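Local coordinates for protein aspartate--tRNA(Asp/Asn) ligase (Sulfolobus tokodaii, PDB 1WYD) that probably activates aspartate with ATP and transfers it to the acceptor end of both tRNA(Asp) and tRNA(Asn), as a homodimeric class-II aminoacyl-tRNA synthetase, at residues Gly33-Ile38 with Ile59-Thr64; Gly46-Asp51 with Leu87-Ile92. One frame throughout, in Å; residues are numbered along the deposited sequence.

Contact 1 (Gly33-Ile38 with Ile59-Thr64); sequences GKKFII and ISQELT
The ammonium of K35 is shared: NZ makes a weak hydrogen bond of 3.2 Å to OE1 of Q61 and a salt bridge to D30 on strand 18-31. This is the place in the OB-fold where the short helix between the third and fourth strands, 57-60 here, packs against the barrel, and strand 34-41 meets it with K35 and I37. CG of K35 is anti to the backbone N (chi1 -179°), and bends further along the chain fold it over S60, with CD 3.4 Å from the serine carbonyl O and as far from its OG. CD and CE of K35 pass beside that hydroxyl, which is hydrogen-bonded to the backbone O of F57. Beyond S60 the exposed Q61, its chain bent at chi2, brings OE1 to the lysine; the two side chains cross obliquely, and Q61 OE1 lies 3.3 Å from K35 CE. A leucine in place of K35 would probably leave D30 without its cationic mate and Q61 OE1 without this donor, freeing the exposed amide to turn. Two residues along the strand the contact turns apolar: I37 and L63 cross at about a right angle, their CD1 methyls 3.9 Å apart.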
loop_
_atom_site.group_PDB
_atom_site.type_symbol
_atom_site.label_atom_id
_atom_site.label_comp_id
_atom_site.label_asym_id
_atom_site.label_seq_id
_atom_site.Cartn_x
_atom_site.Cartn_y
_atom_site.Cartn_z
ATOM N N GLY B 33 45.658 -8.427 22.345
ATOM C CA GLY B 33 46.110 -7.273 21.593
ATOM C C GLY B 33 45.417 -7.096 20.236
ATOM O O GLY B 33 45.785 -6.214 19.465
ATOM N N LYS B 34 44.425 -7.931 19.935
ATOM C CA LYS B 34 43.597 -7.739 18.737
ATOM C C LYS B 34 42.238 -7.143 19.092
ATOM O O LYS B 34 41.672 -7.447 20.144
ATOM C CB LYS B 34 43.400 -9.049 17.979
ATOM C CG LYS B 34 44.649 -9.521 17.288
ATOM C CD LYS B 34 44.465 -10.921 16.746
ATOM C CE LYS B 34 45.389 -11.140 15.563
ATOM N NZ LYS B 34 46.767 -10.588 15.803
ATOM N N LYS B 35 41.747 -6.282 18.206
ATOM C CA LYS B 35 40.430 -5.681 18.337
ATOM C C LYS B 35 39.455 -6.418 17.440
ATOM O O LYS B 35 39.679 -6.547 16.232
ATOM C CB LYS B 35 40.459 -4.197 17.933
ATOM C CG LYS B 35 39.090 -3.516 18.072
ATOM C CD LYS B 35 39.205 -2.027 18.438
ATOM C CE LYS B 35 40.088 -1.773 19.673
ATOM N NZ LYS B 35 39.325 -1.753 20.954
ATOM N N PHE B 36 38.367 -6.886 18.034
ATOM C CA PHE B 36 37.353 -7.565 17.269
ATOM C C PHE B 36 36.126 -6.665 17.109
ATOM O O PHE B 36 35.576 -6.196 18.085
ATOM C CB PHE B 36 36.998 -8.880 17.949
ATOM C CG PHE B 36 38.067 -9.923 17.829
ATOM C CD1 PHE B 36 39.019 -10.083 18.828
ATOM C CD2 PHE B 36 38.129 -10.746 16.716
ATOM C CE1 PHE B 36 40.022 -11.056 18.725
ATOM C CE2 PHE B 36 39.130 -11.724 16.604
ATOM C CZ PHE B 36 40.079 -11.872 17.606
ATOM N N ILE B 37 35.718 -6.406 15.873
ATOM C CA ILE B 37 34.499 -5.651 15.640
ATOM C C ILE B 37 33.456 -6.545 15.013
ATOM O O ILE B 37 33.656 -6.999 13.900
ATOM C CB ILE B 37 34.765 -4.435 14.702
ATOM C CG1 ILE B 37 36.028 -3.675 15.115
ATOM C CG2 ILE B 37 33.566 -3.503 14.705
ATOM C CD1 ILE B 37 36.401 -2.587 14.155
ATOM N N ILE B 38 32.350 -6.810 15.724
ATOM C CA ILE B 38 31.188 -7.366 15.066
ATOM C C ILE B 38 30.497 -6.183 14.349
ATOM O O ILE B 38 30.070 -5.195 14.975
ATOM C CB ILE B 38 30.222 -8.126 16.033
ATOM C CG1 ILE B 38 30.909 -9.205 16.882
ATOM C CG2 ILE B 38 29.046 -8.755 15.270
ATOM C CD1 ILE B 38 31.892 -10.124 16.175
ATOM N N ILE B 59 42.196 4.321 14.569
ATOM C CA ILE B 59 40.819 4.773 14.520
ATOM C C ILE B 59 39.889 3.770 15.217
ATOM O O ILE B 59 39.004 4.172 15.952
ATOM C CB ILE B 59 40.377 5.196 13.062
ATOM C CG1 ILE B 59 39.123 6.093 13.106
ATOM C CG2 ILE B 59 40.240 3.976 12.108
ATOM C CD1 ILE B 59 38.815 6.785 11.795
ATOM N N SER B 60 40.163 2.477 15.076
ATOM C CA SER B 60 39.329 1.437 15.694
ATOM C C SER B 60 39.186 1.630 17.205
ATOM O O SER B 60 38.235 1.140 17.807
ATOM C CB SER B 60 39.852 0.020 15.369
ATOM O OG SER B 60 41.034 -0.314 16.099
ATOM N N GLN B 61 40.122 2.367 17.796
ATOM C CA GLN B 61 40.167 2.578 19.240
ATOM C C GLN B 61 39.194 3.650 19.682
ATOM O O GLN B 61 38.865 3.736 20.856
ATOM C CB GLN B 61 41.584 2.942 19.696
ATOM C CG GLN B 61 42.582 1.769 19.640
ATOM C CD GLN B 61 42.532 0.921 20.895
ATOM O OE1 GLN B 61 41.445 0.639 21.421
ATOM N NE2 GLN B 61 43.707 0.525 21.403
ATOM N N GLU B 62 38.732 4.472 18.749
ATOM C CA GLU B 62 37.830 5.558 19.113
ATOM C C GLU B 62 36.359 5.237 18.777
ATOM O O GLU B 62 35.448 5.989 19.143
ATOM C CB GLU B 62 38.304 6.885 18.513
ATOM C CG GLU B 62 38.121 7.016 17.016
ATOM C CD GLU B 62 38.654 8.351 16.497
ATOM O OE1 GLU B 62 39.911 8.478 16.375
ATOM O OE2 GLU B 62 37.815 9.267 16.219
ATOM N N LEU B 63 36.168 4.086 18.124
ATOM C CA LEU B 63 34.871 3.575 17.702
ATOM C C LEU B 63 33.952 3.203 18.865
ATOM O O LEU B 63 34.394 2.741 19.923
ATOM C CB LEU B 63 35.080 2.339 16.812
ATOM C CG LEU B 63 35.717 2.510 15.440
ATOM C CD1 LEU B 63 35.706 1.170 14.699
ATOM C CD2 LEU B 63 35.014 3.587 14.611
ATOM N N THR B 64 32.655 3.373 18.653
ATOM C CA THR B 64 31.669 3.167 19.699
ATOM C C THR B 64 30.542 2.447 19.065
ATOM O O THR B 64 30.376 2.539 17.850
ATOM C CB THR B 64 31.157 4.518 20.201
ATOM O OG1 THR B 64 30.555 5.236 19.099
ATOM C CG2 THR B 64 32.349 5.377 20.610
#

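Contact 2 (Gly46-Asp51 with Leu87-Ile92); sequences GQVVVD and LHAEEI
V49 and H88 lie side by side and point the same way from neighbouring parallel strands, the valine CG2 4.1 Å from CD2 of the imidazole and oblique to its ring. CG2 of V49 and CG of H88 are each anti to their own carbonyl carbon, which sends the two branches out in step; next to CD2 in the ring, NE2 is hydrogen-bonded to OE2 of E86, and V49 also touches F36 and E86 on this face. The other face carries V48 beside L87, CB to CB 4.0 Å, and both are buried. A89 continues that row: its CB touches the CG2 methyls of both V48 and V50, at 4.0 Å and 4.1 Å. Strand 44-50 running parallel to strand 85-89 is the pairing of the third and fifth strands that closes an OB-fold barrel, and here the axes of the short segments 46-50 and 87-89 cross at 34°. Three backbone hydrogen bonds join the strands: L87 N to Q47 O, V49 N to L87 O at 2.7 Å, and A89 N to V49 O, nearly straight at 174°. Past A89 a classic beta bulge, with E90 and E91 both opposite R72, turns the chain a corner; OE2 of E91 forms a salt bridge with R72. Beyond the corner I92 points toward strand 44-50 again, and its CD1 comes to 4.2 Å from CG2 of V50, beside A56.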
loop_
_atom_site.group_PDB
_atom_site.type_symbol
_atom_site.label_atom_id
_atom_site.label_comp_id
_atom_site.label_asym_id
_atom_site.label_seq_id
_atom_site.Cartn_x
_atom_site.Cartn_y
_atom_site.Cartn_z
ATOM N N GLY B 46 28.806 -9.665 10.584
ATOM C CA GLY B 46 30.119 -10.188 10.311
ATOM C C GLY B 46 31.095 -9.942 11.445
ATOM O O GLY B 46 30.765 -9.293 12.431
ATOM N N GLN B 47 32.309 -10.465 11.296
ATOM C CA GLN B 47 33.376 -10.311 12.290
ATOM C C GLN B 47 34.543 -9.669 11.583
ATOM O O GLN B 47 34.997 -10.181 10.566
ATOM C CB GLN B 47 33.802 -11.688 12.843
ATOM C CG GLN B 47 34.927 -11.688 13.879
ATOM C CD GLN B 47 35.103 -13.060 14.547
ATOM O OE1 GLN B 47 36.029 -13.818 14.209
ATOM N NE2 GLN B 47 34.218 -13.376 15.498
ATOM N N VAL B 48 35.023 -8.548 12.100
ATOM C CA VAL B 48 36.237 -7.975 11.566
ATOM C C VAL B 48 37.320 -7.976 12.630
ATOM O O VAL B 48 37.038 -7.831 13.817
ATOM C CB VAL B 48 36.030 -6.584 10.787
ATOM C CG1 VAL B 48 34.573 -6.186 10.678
ATOM C CG2 VAL B 48 36.915 -5.418 11.292
ATOM N N VAL B 49 38.556 -8.173 12.191
ATOM C CA VAL B 49 39.721 -8.157 13.065
ATOM C C VAL B 49 40.656 -6.989 12.677
ATOM O O VAL B 49 40.834 -6.670 11.503
ATOM C CB VAL B 49 40.459 -9.542 13.054
ATOM C CG1 VAL B 49 41.404 -9.698 14.260
ATOM C CG2 VAL B 49 39.463 -10.697 13.049
ATOM N N VAL B 50 41.198 -6.331 13.692
ATOM C CA VAL B 50 42.198 -5.289 13.520
ATOM C C VAL B 50 43.342 -5.691 14.429
ATOM O O VAL B 50 43.235 -5.564 15.653
ATOM C CB VAL B 50 41.695 -3.881 13.970
ATOM C CG1 VAL B 50 42.443 -2.787 13.240
ATOM C CG2 VAL B 50 40.196 -3.719 13.765
ATOM N N ASP B 51 44.426 -6.203 13.848
ATOM C CA ASP B 51 45.593 -6.542 14.654
ATOM C C ASP B 51 46.416 -5.299 14.951
ATOM O O ASP B 51 46.189 -4.239 14.358
ATOM C CB ASP B 51 46.433 -7.714 14.091
ATOM C CG ASP B 51 46.773 -7.568 12.621
ATOM O OD1 ASP B 51 47.186 -6.455 12.211
ATOM O OD2 ASP B 51 46.684 -8.534 11.806
ATOM N N LEU B 87 36.944 -10.546 8.260
ATOM C CA LEU B 87 37.595 -9.489 7.509
ATOM C C LEU B 87 38.743 -8.960 8.335
ATOM O O LEU B 87 38.543 -8.555 9.477
ATOM C CB LEU B 87 36.605 -8.349 7.296
ATOM C CG LEU B 87 36.499 -7.592 5.968
ATOM C CD1 LEU B 87 36.056 -6.204 6.235
ATOM C CD2 LEU B 87 37.785 -7.609 5.195
ATOM N N HIS B 88 39.945 -8.943 7.762
ATOM C CA HIS B 88 41.113 -8.440 8.470
ATOM C C HIS B 88 41.294 -6.994 8.069
ATOM O O HIS B 88 41.661 -6.702 6.944
ATOM C CB HIS B 88 42.345 -9.302 8.162
ATOM C CG HIS B 88 42.371 -10.600 8.919
ATOM N ND1 HIS B 88 43.540 -11.280 9.196
ATOM C CD2 HIS B 88 41.370 -11.340 9.463
ATOM C CE1 HIS B 88 43.259 -12.381 9.872
ATOM N NE2 HIS B 88 41.950 -12.439 10.051
ATOM N N ALA B 89 41.008 -6.076 8.977
ATOM C CA ALA B 89 40.868 -4.684 8.570
ATOM C C ALA B 89 42.199 -4.047 8.153
ATOM O O ALA B 89 43.244 -4.289 8.795
ATOM C CB ALA B 89 40.206 -3.885 9.656
ATOM N N GLU B 90 42.161 -3.243 7.087
ATOM C CA GLU B 90 43.323 -2.461 6.667
ATOM C C GLU B 90 43.036 -0.965 6.776
ATOM O O GLU B 90 43.930 -0.154 7.064
ATOM C CB GLU B 90 43.740 -2.811 5.230
ATOM C CG GLU B 90 44.088 -4.283 5.001
ATOM C CD GLU B 90 45.495 -4.672 5.469
ATOM O OE1 GLU B 90 46.469 -3.922 5.211
ATOM O OE2 GLU B 90 45.632 -5.749 6.097
ATOM N N GLU B 91 41.775 -0.609 6.535
ATOM C CA GLU B 91 41.332 0.783 6.573
ATOM C C GLU B 91 39.889 0.855 7.033
ATOM O O GLU B 91 39.053 0.071 6.567
ATOM C CB GLU B 91 41.472 1.441 5.203
ATOM C CG GLU B 91 41.456 2.958 5.257
ATOM C CD GLU B 91 41.585 3.603 3.884
ATOM O OE1 GLU B 91 41.677 4.845 3.825
ATOM O OE2 GLU B 91 41.596 2.874 2.865
ATOM N N ILE B 92 39.627 1.794 7.950
ATOM C CA ILE B 92 38.305 2.051 8.473
ATOM C C ILE B 92 38.009 3.551 8.394
ATOM O O ILE B 92 38.803 4.396 8.836
ATOM C CB ILE B 92 38.160 1.512 9.944
ATOM C CG1 ILE B 92 38.097 -0.032 9.971
ATOM C CG2 ILE B 92 36.942 2.154 10.685
ATOM C CD1 ILE B 92 38.750 -0.670 11.204
#

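Overall arrangement
Contacts 1 and 2 are neighbours in one OB-fold domain, their centres about 9 Å apart, and their segments alternate along the chain. Segments 33-38 and 46-51 belong to adjacent antiparallel strands: V48 N lies 2.7 Å from I37 O, and V50 N 3.0 Å from K35 O, both probable hydrogen bonds. Strand 44-50 therefore has strand 34-41 on one edge and strand 85-89 on the other. V50 ties the two contacts through its side chain as well, touching I37 and S60 of contact 1. The centres of both contacts lie about 38 Å from the centre of the chain, away from the predicted aspartate- and ATP-binding residues, in a domain of the nucleic-acid-binding, anticodon-recognition type.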